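Local coordinates for pullulanase (Klebsiella oxytoca, PDB 2YOC), which hydrolyses the alpha-1,6-glucosidic linkages of pullulan and related branched alpha-glucans as an endo-acting debranching enzyme that is secreted through a type 2 secretion system, at residues S708-K713 and G802-Y807; N779-V784 and K794-D799; G109-I114 and L127-G132; Q41-L46 and D136-V141. One frame throughout, in Å; residues are numbered along the deposited sequence.

Interaction 1: S708-K713 and G802-Y807; sequences SQINLK and GAPGGY
With CG set between its backbone N and carbonyl carbon (chi1 59°), Y807 turns one face of its ring to CB of Q709. The result is a CH-pi contact: Q709 CB lies 3.6 Å from the centroid of the Y807 ring, over the face and displaced toward the rim. The glutamine has CG anti to the carbonyl carbon (chi1 -57°) and an extended chain beyond it, which carries the amide to the phenol end, its plane turned 58° from the ring. The bond there, from Q709 NE2 to Y807 OH, is weak at 3.5 Å; each group has a stronger partner elsewhere, NE2 in D722 and the hydroxyl in T719. I710 adds an apolar touch, its CD1 3.8 Å from CD of P804, the two side chains crossing at about a right angle. The extended K713 packs CB and CG against the carbonyl oxygen of Y807 and reaches D782 with its NZ in a salt bridge. In the fold, the contact joins the loop between strands 690-693 and 718-720 of the eight-stranded parallel barrel to strand 803-804 and the loop that follows it; R723 of helix 722-729 packs against Q709, A803 and Y807, and strand 718-720 lies against Q709 and L712.

Interaction 2: N779-V784 and K794-D799; sequences NLADFV and KGSEID. With SO4 (sulfate ion), chain R.
The carbonyl oxygen of A781 is gripped twice by S796, once through the backbone and once through the side chain. S796 N donates to A781 O over 3.1 Å, tilted 35° from the carbonyl plane, while S796 OG donates to A781 O over 2.9 Å and lies closer to that plane. Both bonds can come from one residue because the serine chi1 of 49° folds OG back over its own backbone, toward the same acceptor; the two CB atoms of A781 and S796 then meet at 4.0 Å. Next to this pair the backbones come close: CA of G795 makes a CH···O contact with L780 O at 3.4 Å. The glycine opens the short 3-10 segment 795-797, which follows strand 792-794 in an excursion between helix 762-776 and the seventh barrel strand, 814-816. Ahead of that turn, K794 N is bonded to E797 OE1 at 3.1 Å, the oxygen being met from above the carboxylate plane. K794 stretches past D782, and its NZ bonds to H1074 of the C-terminal histidine tag; D782 pairs with K713. A sulfate ion, probably from the crystallisation liquor, is held weakly by D799 N, which lies 3.3 Å from its O1. F783 packs on M959 of helix 955-961 and on strand 962-965.

Interaction 3: G109-I114 and L127-G132; sequences GCINVI and LRVAFG
I111 lays its branched side chain against the ring of F131, crossing it at about a right angle with CG1 3.6 Å from F131 CZ. The same CG1 also packs beside CB of V129, a side chain that points the same way. This is one side of an antiparallel beta hairpin, strands 110-117 and 127-130, in the bacterial pullulanase-associated domain, where V113, V129 and L127 carry on the apolar row. The main chain holds V113 and L127 as a hydrogen-bonded pair, V113 N giving to L127 O at 3.2 Å and L127 N to V113 O at 3.1 Å. Farther along, V129 N bonds to I111 O, and F131 N bonds to G109 O at 3.2 Å, continuing the ladder at the end of the hairpin away from its connecting loop. Over the centre of one face of the F131 ring sits the carbonyl oxygen of V129, 3.9 Å above the plane. The opposite side of the hairpin bears C110, joined in a disulfide to C73, and N112, whose ND2 is held by W68 O and N70 OD1. R128 runs alongside N112, extended from CG to NE, and brings its guanidinium edge to the amide in a weak bond: R128 NE lies 3.5 Å from N112 OD1.

Interaction 4: Q41-L46 and D136-V141; sequences QAVIHL and DRTVSV
H45 reaches back along strand 138-141 from CB to the rim of its ring. H45 CB lies 3.7 Å from S140 OG, and H45 CG 3.6 Å from V139 O; ND1 then donates to V139 O at 2.8 Å, from well above the carbonyl plane; CE1 ends 3.6 Å from T138 OG1, which sits at the ring edge. The far nitrogen, NE2, makes a weak bond to E33 O. Having CG anti to the carbonyl carbon (chi1 -58°) is what turns the ring along the neighbouring strand. V139 O thus accepts from two donors of one residue, for H45 N also bonds to it at 2.9 Å. As in parallel strands, H45 bonds to both residues flanking S140, giving its N-H to V139 O and accepting V141 N on its own O; V139 N likewise donates to V43 O. On the other surface of the sheet, I44 lies side by side with V139, CD1 against CG1 at 3.6 Å, and its CG2 meets V141 CG2. At the N-terminal end R137 bends at chi2 and chi3, placing its guanidinium near Q41 and in a cation-pi contact with F131. Strand 41-46 is the central one of three, with 99-103 antiparallel on its other side; helix 152-159 covers H45 and S140, and strand 110-117 packs V115 against L46 and V141.

In the fold
From the N terminus, interaction 4 opens first: strand 41-46 pairs in parallel with 138-141, about ninety residues later, and the loop so closed contains the local hairpin of interaction 3. The two meet where F131 and V129 pack on R137, A42 and I44, bringing two three-stranded sheets together in the N-terminal part of the chain. Much later, interaction 1 spans 88 residues, from the loop before barrel strand 718-720 to strand 803-804, and the short closure of interaction 2 falls within it. G805 bonds probably to I798 and N779, joining this second pair. Interactions 2 and 4 lie on opposite sides of the chain's centre, their centres about 64 Å apart.

Interaction 1: S708-K713 and G802-Y807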
loop_
_atom_site.group_PDB
_atom_site.type_symbol
_atom_site.label_atom_id
_atom_site.label_comp_id
_atom_site.label_asym_id
_atom_site.label_seq_id
_atom_site.Cartn_x
_atom_site.Cartn_y
_atom_site.Cartn_z
ATOM N N SER B 708 -8.782 19.007 16.973
ATOM C CA SER B 708 -9.340 17.991 16.076
ATOM C C SER B 708 -9.094 16.583 16.589
ATOM O O SER B 708 -8.203 16.381 17.423
ATOM C CB SER B 708 -8.820 18.161 14.652
ATOM O OG SER B 708 -7.547 17.567 14.448
ATOM N N GLN B 709 -9.875 15.600 16.063
ATOM C CA GLN B 709 -9.788 14.167 16.369
ATOM C C GLN B 709 -8.320 13.757 16.358
ATOM O O GLN B 709 -7.845 13.160 17.324
ATOM C CB GLN B 709 -10.545 13.337 15.310
ATOM C CG GLN B 709 -11.999 13.685 15.116
ATOM C CD GLN B 709 -12.559 13.082 13.845
ATOM O OE1 GLN B 709 -12.294 13.572 12.738
ATOM N NE2 GLN B 709 -13.377 12.023 13.976
ATOM N N ILE B 710 -7.590 14.131 15.286
ATOM C CA ILE B 710 -6.183 13.794 15.127
ATOM C C ILE B 710 -5.314 14.439 16.183
ATOM O O ILE B 710 -4.500 13.741 16.800
ATOM C CB ILE B 710 -5.685 14.144 13.705
ATOM C CG1 ILE B 710 -6.589 13.531 12.610
ATOM C CG2 ILE B 710 -4.178 13.794 13.529
ATOM C CD1 ILE B 710 -6.253 12.066 12.176
ATOM N N ASN B 711 -5.456 15.773 16.354
ATOM C CA ASN B 711 -4.639 16.560 17.267
ATOM C C ASN B 711 -4.834 16.232 18.745
ATOM O O ASN B 711 -3.917 16.453 19.541
ATOM C CB ASN B 711 -4.823 18.050 16.994
ATOM C CG ASN B 711 -4.319 18.511 15.637
ATOM O OD1 ASN B 711 -3.395 17.959 15.058
ATOM N ND2 ASN B 711 -4.885 19.574 15.110
ATOM N N LEU B 712 -6.014 15.691 19.114
ATOM C CA LEU B 712 -6.342 15.354 20.495
ATOM C C LEU B 712 -5.911 13.947 20.999
ATOM O O LEU B 712 -6.158 13.628 22.171
ATOM C CB LEU B 712 -7.798 15.672 20.814
ATOM C CG LEU B 712 -8.196 17.155 20.729
ATOM C CD1 LEU B 712 -9.695 17.280 20.611
ATOM C CD2 LEU B 712 -7.653 17.967 21.929
ATOM N N LYS B 713 -5.213 13.146 20.151
ATOM C CA LYS B 713 -4.704 11.830 20.550
ATOM C C LYS B 713 -3.935 11.932 21.868
ATOM O O LYS B 713 -2.997 12.729 21.984
ATOM C CB LYS B 713 -3.815 11.213 19.458
ATOM C CG LYS B 713 -3.358 9.775 19.749
ATOM C CD LYS B 713 -2.225 9.291 18.851
ATOM C CE LYS B 713 -1.832 7.867 19.224
ATOM N NZ LYS B 713 -0.879 7.247 18.257
ATOM N N GLY B 802 -9.134 9.426 2.958
ATOM C CA GLY B 802 -7.866 10.147 2.918
ATOM C C GLY B 802 -7.239 10.351 4.279
ATOM O O GLY B 802 -6.035 10.615 4.396
ATOM N N ALA B 803 -8.050 10.198 5.318
ATOM C CA ALA B 803 -7.623 10.342 6.698
ATOM C C ALA B 803 -7.250 9.003 7.340
ATOM O O ALA B 803 -7.783 7.951 6.939
ATOM C CB ALA B 803 -8.735 11.000 7.503
ATOM N N PRO B 804 -6.359 9.023 8.380
ATOM C CA PRO B 804 -6.089 7.796 9.147
ATOM C C PRO B 804 -7.392 7.436 9.873
ATOM O O PRO B 804 -7.995 8.297 10.522
ATOM C CB PRO B 804 -5.024 8.250 10.151
ATOM C CG PRO B 804 -4.494 9.495 9.614
ATOM C CD PRO B 804 -5.636 10.157 8.977
ATOM N N GLY B 805 -7.857 6.209 9.680
ATOM C CA GLY B 805 -9.097 5.715 10.276
ATOM C C GLY B 805 -9.043 5.812 11.769
ATOM O O GLY B 805 -9.783 6.599 12.362
ATOM N N GLY B 806 -8.112 5.069 12.353
ATOM C CA GLY B 806 -7.871 5.095 13.789
ATOM C C GLY B 806 -7.047 6.312 14.130
ATOM O O GLY B 806 -6.168 6.678 13.350
ATOM N N TYR B 807 -7.342 6.956 15.267
ATOM C CA TYR B 807 -6.638 8.182 15.681
ATOM C C TYR B 807 -6.397 8.325 17.168
ATOM O O TYR B 807 -5.565 9.164 17.554
ATOM C CB TYR B 807 -7.354 9.465 15.172
ATOM C CG TYR B 807 -8.777 9.630 15.646
ATOM C CD1 TYR B 807 -9.061 10.224 16.867
ATOM C CD2 TYR B 807 -9.848 9.235 14.847
ATOM C CE1 TYR B 807 -10.376 10.383 17.302
ATOM C CE2 TYR B 807 -11.169 9.423 15.256
ATOM C CZ TYR B 807 -11.428 10.005 16.481
ATOM O OH TYR B 807 -12.733 10.186 16.873
#

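Interaction 2: N779-V784 and K794-D799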
loop_
_atom_site.group_PDB
_atom_site.type_symbol
_atom_site.label_atom_id
_atom_site.label_comp_id
_atom_site.label_asym_id
_atom_site.label_seq_id
_atom_site.Cartn_x
_atom_site.Cartn_y
_atom_site.Cartn_z
ATOM N N ASN B 779 -11.637 2.789 17.989
ATOM C CA ASN B 779 -10.938 3.580 16.956
ATOM C C ASN B 779 -9.514 4.071 17.323
ATOM O O ASN B 779 -9.219 5.264 17.283
ATOM C CB ASN B 779 -11.843 4.715 16.451
ATOM C CG ASN B 779 -11.515 5.079 15.039
ATOM O OD1 ASN B 779 -11.805 4.345 14.088
ATOM N ND2 ASN B 779 -10.823 6.165 14.876
ATOM N N LEU B 780 -8.652 3.137 17.688
ATOM C CA LEU B 780 -7.288 3.439 18.117
ATOM C C LEU B 780 -6.273 3.510 16.978
ATOM O O LEU B 780 -6.331 2.724 16.053
ATOM C CB LEU B 780 -6.838 2.439 19.191
ATOM C CG LEU B 780 -7.745 2.319 20.423
ATOM C CD1 LEU B 780 -7.286 1.196 21.338
ATOM C CD2 LEU B 780 -7.809 3.609 21.203
ATOM N N ALA B 781 -5.334 4.428 17.062
ATOM C CA ALA B 781 -4.309 4.619 16.053
ATOM C C ALA B 781 -3.293 3.495 16.036
ATOM O O ALA B 781 -2.667 3.268 15.009
ATOM C CB ALA B 781 -3.596 5.932 16.310
ATOM N N ASP B 782 -3.085 2.825 17.160
ATOM C CA ASP B 782 -2.049 1.802 17.250
ATOM C C ASP B 782 -2.519 0.339 17.249
ATOM O O ASP B 782 -1.688 -0.590 17.215
ATOM C CB ASP B 782 -1.045 2.103 18.392
ATOM C CG ASP B 782 -0.353 3.427 18.228
ATOM O OD1 ASP B 782 0.131 3.712 17.101
ATOM O OD2 ASP B 782 -0.357 4.217 19.199
ATOM N N PHE B 783 -3.849 0.146 17.265
ATOM C CA PHE B 783 -4.482 -1.162 17.255
ATOM C C PHE B 783 -4.206 -1.873 15.923
ATOM O O PHE B 783 -4.552 -1.353 14.862
ATOM C CB PHE B 783 -5.989 -1.027 17.513
ATOM C CG PHE B 783 -6.682 -2.356 17.667
ATOM C CD1 PHE B 783 -6.719 -2.999 18.900
ATOM C CD2 PHE B 783 -7.259 -2.988 16.570
ATOM C CE1 PHE B 783 -7.345 -4.240 19.037
ATOM C CE2 PHE B 783 -7.882 -4.221 16.704
ATOM C CZ PHE B 783 -7.944 -4.831 17.942
ATOM N N VAL B 784 -3.584 -3.054 15.992
ATOM C CA VAL B 784 -3.212 -3.859 14.831
ATOM C C VAL B 784 -4.331 -4.835 14.477
ATOM O O VAL B 784 -4.837 -5.567 15.343
ATOM C CB VAL B 784 -1.840 -4.585 15.005
ATOM C CG1 VAL B 784 -1.374 -5.196 13.696
ATOM C CG2 VAL B 784 -0.767 -3.645 15.550
ATOM N N LYS B 794 -2.038 -1.168 11.346
ATOM C CA LYS B 794 -2.328 -0.348 12.522
ATOM C C LYS B 794 -3.621 0.378 12.195
ATOM O O LYS B 794 -3.923 0.586 11.019
ATOM C CB LYS B 794 -1.251 0.731 12.736
ATOM C CG LYS B 794 -0.021 0.296 13.497
ATOM C CD LYS B 794 0.899 1.498 13.613
ATOM C CE LYS B 794 2.325 1.141 13.934
ATOM N NZ LYS B 794 3.250 2.281 13.696
ATOM N N GLY B 795 -4.345 0.801 13.213
ATOM C CA GLY B 795 -5.584 1.538 13.008
ATOM C C GLY B 795 -5.418 2.798 12.178
ATOM O O GLY B 795 -6.265 3.100 11.333
ATOM N N SER B 796 -4.305 3.520 12.412
ATOM C CA SER B 796 -3.952 4.751 11.709
ATOM C C SER B 796 -3.644 4.483 10.240
ATOM O O SER B 796 -3.774 5.390 9.423
ATOM C CB SER B 796 -2.770 5.438 12.385
ATOM O OG SER B 796 -1.675 4.566 12.654
ATOM N N GLU B 797 -3.261 3.231 9.900
ATOM C CA GLU B 797 -2.924 2.803 8.542
ATOM C C GLU B 797 -4.184 2.469 7.735
ATOM O O GLU B 797 -4.051 2.272 6.536
ATOM C CB GLU B 797 -1.973 1.585 8.576
ATOM C CG GLU B 797 -0.498 1.902 8.630
ATOM C CD GLU B 797 0.377 0.809 9.215
ATOM O OE1 GLU B 797 -0.014 -0.381 9.155
ATOM O OE2 GLU B 797 1.468 1.143 9.730
ATOM N N ILE B 798 -5.378 2.315 8.380
ATOM C CA ILE B 798 -6.651 2.006 7.687
ATOM C C ILE B 798 -7.207 3.311 7.262
ATOM O O ILE B 798 -7.433 4.160 8.107
ATOM C CB ILE B 798 -7.671 1.250 8.586
ATOM C CG1 ILE B 798 -7.172 -0.125 8.991
ATOM C CG2 ILE B 798 -9.091 1.204 7.978
ATOM C CD1 ILE B 798 -7.024 -1.176 7.874
ATOM N N ASP B 799 -7.404 3.509 5.974
ATOM C CA ASP B 799 -7.907 4.786 5.432
ATOM C C ASP B 799 -9.384 5.074 5.760
ATOM O O ASP B 799 -10.191 4.154 5.875
ATOM C CB ASP B 799 -7.659 4.822 3.911
ATOM C CG ASP B 799 -8.319 5.951 3.176
ATOM O OD1 ASP B 799 -9.516 5.806 2.818
ATOM O OD2 ASP B 799 -7.655 6.988 2.974
HETATM S S SO4 R . -6.513 -0.009 3.824
HETATM O O1 SO4 R . -7.414 1.154 3.604
HETATM O O2 SO4 R . -5.467 0.340 4.770
HETATM O O3 SO4 R . -5.850 -0.366 2.571
HETATM O O4 SO4 R . -7.301 -1.177 4.336
#

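Interaction 3: G109-I114 and L127-G132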
loop_
_atom_site.group_PDB
_atom_site.type_symbol
_atom_site.label_atom_id
_atom_site.label_comp_id
_atom_site.label_asym_id
_atom_site.label_seq_id
_atom_site.Cartn_x
_atom_site.Cartn_y
_atom_site.Cartn_z
ATOM N N GLY B 109 -39.698 50.877 -8.941
ATOM C CA GLY B 109 -39.044 49.580 -8.813
ATOM C C GLY B 109 -37.532 49.622 -8.775
ATOM O O GLY B 109 -36.950 50.482 -8.108
ATOM N N CYS B 110 -36.889 48.659 -9.469
ATOM C CA CYS B 110 -35.429 48.501 -9.519
ATOM C C CYS B 110 -34.934 47.811 -10.803
ATOM O O CYS B 110 -35.744 47.287 -11.573
ATOM C CB CYS B 110 -34.918 47.789 -8.266
ATOM S SG CYS B 110 -35.588 46.122 -8.030
ATOM N N ILE B 111 -33.600 47.789 -11.012
ATOM C CA ILE B 111 -32.938 47.180 -12.174
ATOM C C ILE B 111 -31.730 46.314 -11.757
ATOM O O ILE B 111 -31.076 46.627 -10.755
ATOM C CB ILE B 111 -32.528 48.263 -13.209
ATOM C CG1 ILE B 111 -31.713 49.403 -12.541
ATOM C CG2 ILE B 111 -33.762 48.801 -13.941
ATOM C CD1 ILE B 111 -30.855 50.305 -13.469
ATOM N N ASN B 112 -31.432 45.236 -12.530
ATOM C CA ASN B 112 -30.282 44.339 -12.283
ATOM C C ASN B 112 -29.108 44.705 -13.204
ATOM O O ASN B 112 -29.187 44.498 -14.420
ATOM C CB ASN B 112 -30.645 42.857 -12.491
ATOM C CG ASN B 112 -31.757 42.324 -11.636
ATOM O OD1 ASN B 112 -31.598 42.087 -10.432
ATOM N ND2 ASN B 112 -32.881 42.040 -12.274
ATOM N N VAL B 113 -28.026 45.243 -12.621
ATOM C CA VAL B 113 -26.828 45.640 -13.365
ATOM C C VAL B 113 -25.609 44.801 -12.952
ATOM O O VAL B 113 -25.309 44.668 -11.764
ATOM C CB VAL B 113 -26.507 47.156 -13.235
ATOM C CG1 VAL B 113 -25.564 47.619 -14.345
ATOM C CG2 VAL B 113 -27.773 48.002 -13.208
ATOM N N ILE B 114 -24.909 44.248 -13.944
ATOM C CA ILE B 114 -23.655 43.539 -13.738
ATOM C C ILE B 114 -22.670 44.313 -14.578
ATOM O O ILE B 114 -22.764 44.326 -15.808
ATOM C CB ILE B 114 -23.673 42.016 -14.053
ATOM C CG1 ILE B 114 -24.611 41.259 -13.083
ATOM C CG2 ILE B 114 -22.248 41.446 -13.977
ATOM C CD1 ILE B 114 -25.141 39.940 -13.588
ATOM N N LEU B 127 -25.498 44.024 -8.714
ATOM C CA LEU B 127 -26.095 45.274 -8.266
ATOM C C LEU B 127 -27.602 45.269 -8.474
ATOM O O LEU B 127 -28.102 44.674 -9.435
ATOM C CB LEU B 127 -25.481 46.481 -8.992
ATOM C CG LEU B 127 -23.969 46.657 -8.921
ATOM C CD1 LEU B 127 -23.478 47.574 -10.041
ATOM C CD2 LEU B 127 -23.533 47.180 -7.558
ATOM N N ARG B 128 -28.319 45.924 -7.556
ATOM C CA ARG B 128 -29.763 46.096 -7.617
ATOM C C ARG B 128 -30.015 47.560 -7.297
ATOM O O ARG B 128 -29.868 47.975 -6.145
ATOM C CB ARG B 128 -30.493 45.130 -6.668
ATOM C CG ARG B 128 -30.732 43.745 -7.274
ATOM C CD ARG B 128 -31.562 42.853 -6.362
ATOM N NE ARG B 128 -31.936 41.584 -6.998
ATOM C CZ ARG B 128 -32.499 40.555 -6.362
ATOM N NH1 ARG B 128 -32.756 40.628 -5.060
ATOM N NH2 ARG B 128 -32.805 39.444 -7.022
ATOM N N VAL B 129 -30.286 48.363 -8.347
ATOM C CA VAL B 129 -30.496 49.811 -8.236
ATOM C C VAL B 129 -31.960 50.139 -7.893
ATOM O O VAL B 129 -32.802 50.191 -8.788
ATOM C CB VAL B 129 -29.975 50.591 -9.484
ATOM C CG1 VAL B 129 -30.155 52.103 -9.324
ATOM C CG2 VAL B 129 -28.519 50.254 -9.786
ATOM N N ALA B 130 -32.247 50.378 -6.599
ATOM C CA ALA B 130 -33.583 50.722 -6.124
ATOM C C ALA B 130 -33.830 52.212 -6.313
ATOM O O ALA B 130 -33.220 53.030 -5.624
ATOM C CB ALA B 130 -33.736 50.335 -4.661
ATOM N N PHE B 131 -34.724 52.567 -7.259
ATOM C CA PHE B 131 -35.089 53.955 -7.601
ATOM C C PHE B 131 -35.799 54.723 -6.467
ATOM O O PHE B 131 -35.960 55.945 -6.556
ATOM C CB PHE B 131 -35.885 54.014 -8.915
ATOM C CG PHE B 131 -35.268 53.294 -10.095
ATOM C CD1 PHE B 131 -34.037 53.690 -10.611
ATOM C CD2 PHE B 131 -35.930 52.236 -10.708
ATOM C CE1 PHE B 131 -33.480 53.048 -11.718
ATOM C CE2 PHE B 131 -35.363 51.579 -11.803
ATOM C CZ PHE B 131 -34.147 51.999 -12.307
ATOM N N GLY B 132 -36.196 53.991 -5.424
ATOM C CA GLY B 132 -36.806 54.511 -4.207
ATOM C C GLY B 132 -35.757 54.796 -3.146
ATOM O O GLY B 132 -36.099 55.202 -2.033
#

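Interaction 4: Q41-L46 and D136-V141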
loop_
_atom_site.group_PDB
_atom_site.type_symbol
_atom_site.label_atom_id
_atom_site.label_comp_id
_atom_site.label_asym_id
_atom_site.label_seq_id
_atom_site.Cartn_x
_atom_site.Cartn_y
_atom_site.Cartn_z
ATOM N N GLN B 41 -35.621 56.512 -18.095
ATOM C CA GLN B 41 -34.224 56.154 -18.382
ATOM C C GLN B 41 -33.292 56.448 -17.191
ATOM O O GLN B 41 -33.369 57.531 -16.610
ATOM C CB GLN B 41 -33.688 56.776 -19.695
ATOM C CG GLN B 41 -33.854 58.281 -19.816
ATOM C CD GLN B 41 -32.594 58.927 -20.315
ATOM O OE1 GLN B 41 -31.725 59.326 -19.538
ATOM N NE2 GLN B 41 -32.476 59.064 -21.624
ATOM N N ALA B 42 -32.437 55.470 -16.818
ATOM C CA ALA B 42 -31.484 55.587 -15.709
ATOM C C ALA B 42 -30.060 55.778 -16.234
ATOM O O ALA B 42 -29.774 55.433 -17.386
ATOM C CB ALA B 42 -31.550 54.351 -14.820
ATOM N N VAL B 43 -29.170 56.328 -15.389
ATOM C CA VAL B 43 -27.770 56.518 -15.754
ATOM C C VAL B 43 -26.792 55.994 -14.684
ATOM O O VAL B 43 -26.902 56.366 -13.516
ATOM C CB VAL B 43 -27.443 57.915 -16.353
ATOM C CG1 VAL B 43 -27.358 59.001 -15.291
ATOM C CG2 VAL B 43 -26.174 57.877 -17.194
ATOM N N ILE B 44 -25.893 55.066 -15.080
ATOM C CA ILE B 44 -24.880 54.464 -14.200
ATOM C C ILE B 44 -23.491 54.943 -14.641
ATOM O O ILE B 44 -23.126 54.772 -15.807
ATOM C CB ILE B 44 -24.957 52.901 -14.130
ATOM C CG1 ILE B 44 -26.404 52.342 -13.967
ATOM C CG2 ILE B 44 -23.979 52.312 -13.093
ATOM C CD1 ILE B 44 -27.253 52.745 -12.717
ATOM N N HIS B 45 -22.731 55.547 -13.707
ATOM C CA HIS B 45 -21.378 56.038 -13.965
ATOM C C HIS B 45 -20.350 55.060 -13.442
ATOM O O HIS B 45 -20.429 54.624 -12.284
ATOM C CB HIS B 45 -21.113 57.362 -13.238
ATOM C CG HIS B 45 -22.035 58.485 -13.570
ATOM N ND1 HIS B 45 -23.145 58.757 -12.791
ATOM C CD2 HIS B 45 -21.924 59.436 -14.524
ATOM C CE1 HIS B 45 -23.695 59.837 -13.321
ATOM N NE2 HIS B 45 -22.990 60.285 -14.362
ATOM N N LEU B 46 -19.350 54.756 -14.263
ATOM C CA LEU B 46 -18.253 53.947 -13.771
ATOM C C LEU B 46 -17.175 54.954 -13.423
ATOM O O LEU B 46 -16.769 55.752 -14.275
ATOM C CB LEU B 46 -17.734 52.911 -14.787
ATOM C CG LEU B 46 -16.615 52.003 -14.251
ATOM C CD1 LEU B 46 -17.171 50.726 -13.734
ATOM C CD2 LEU B 46 -15.563 51.713 -15.295
ATOM N N ASP B 136 -32.930 60.563 -8.000
ATOM C CA ASP B 136 -32.390 61.162 -9.230
ATOM C C ASP B 136 -32.157 60.201 -10.415
ATOM O O ASP B 136 -32.078 60.653 -11.567
ATOM C CB ASP B 136 -31.111 61.973 -8.921
ATOM C CG ASP B 136 -30.142 61.354 -7.931
ATOM O OD1 ASP B 136 -29.740 60.190 -8.136
ATOM O OD2 ASP B 136 -29.768 62.040 -6.966
ATOM N N ARG B 137 -32.028 58.882 -10.121
ATOM C CA ARG B 137 -31.748 57.802 -11.077
ATOM C C ARG B 137 -30.346 57.896 -11.691
ATOM O O ARG B 137 -29.939 57.016 -12.455
ATOM C CB ARG B 137 -32.884 57.575 -12.086
ATOM C CG ARG B 137 -34.026 56.767 -11.468
ATOM C CD ARG B 137 -35.412 57.357 -11.650
ATOM N NE ARG B 137 -35.668 57.716 -13.041
ATOM C CZ ARG B 137 -36.073 56.864 -13.975
ATOM N NH1 ARG B 137 -36.299 55.594 -13.674
ATOM N NH2 ARG B 137 -36.269 57.276 -15.212
ATOM N N THR B 138 -29.598 58.959 -11.308
ATOM C CA THR B 138 -28.193 59.198 -11.635
ATOM C C THR B 138 -27.397 58.594 -10.469
ATOM O O THR B 138 -27.451 59.085 -9.336
ATOM C CB THR B 138 -27.866 60.667 -12.052
ATOM O OG1 THR B 138 -26.566 61.031 -11.587
ATOM C CG2 THR B 138 -28.888 61.691 -11.589
ATOM N N VAL B 139 -26.742 57.470 -10.753
ATOM C CA VAL B 139 -26.012 56.642 -9.809
ATOM C C VAL B 139 -24.565 56.437 -10.277
ATOM O O VAL B 139 -24.295 56.552 -11.470
ATOM C CB VAL B 139 -26.831 55.327 -9.661
ATOM C CG1 VAL B 139 -25.967 54.072 -9.623
ATOM C CG2 VAL B 139 -27.774 55.397 -8.472
ATOM N N SER B 140 -23.641 56.145 -9.339
ATOM C CA SER B 140 -22.223 55.920 -9.637
ATOM C C SER B 140 -21.668 54.688 -8.909
ATOM O O SER B 140 -22.036 54.436 -7.757
ATOM C CB SER B 140 -21.405 57.155 -9.277
ATOM O OG SER B 140 -21.993 58.340 -9.790
ATOM N N VAL B 141 -20.788 53.918 -9.586
ATOM C CA VAL B 141 -20.158 52.712 -9.023
ATOM C C VAL B 141 -18.643 52.657 -9.335
ATOM O O VAL B 141 -18.203 53.209 -10.351
ATOM C CB VAL B 141 -20.893 51.374 -9.369
ATOM C CG1 VAL B 141 -22.259 51.289 -8.704
ATOM C CG2 VAL B 141 -21.015 51.153 -10.875
#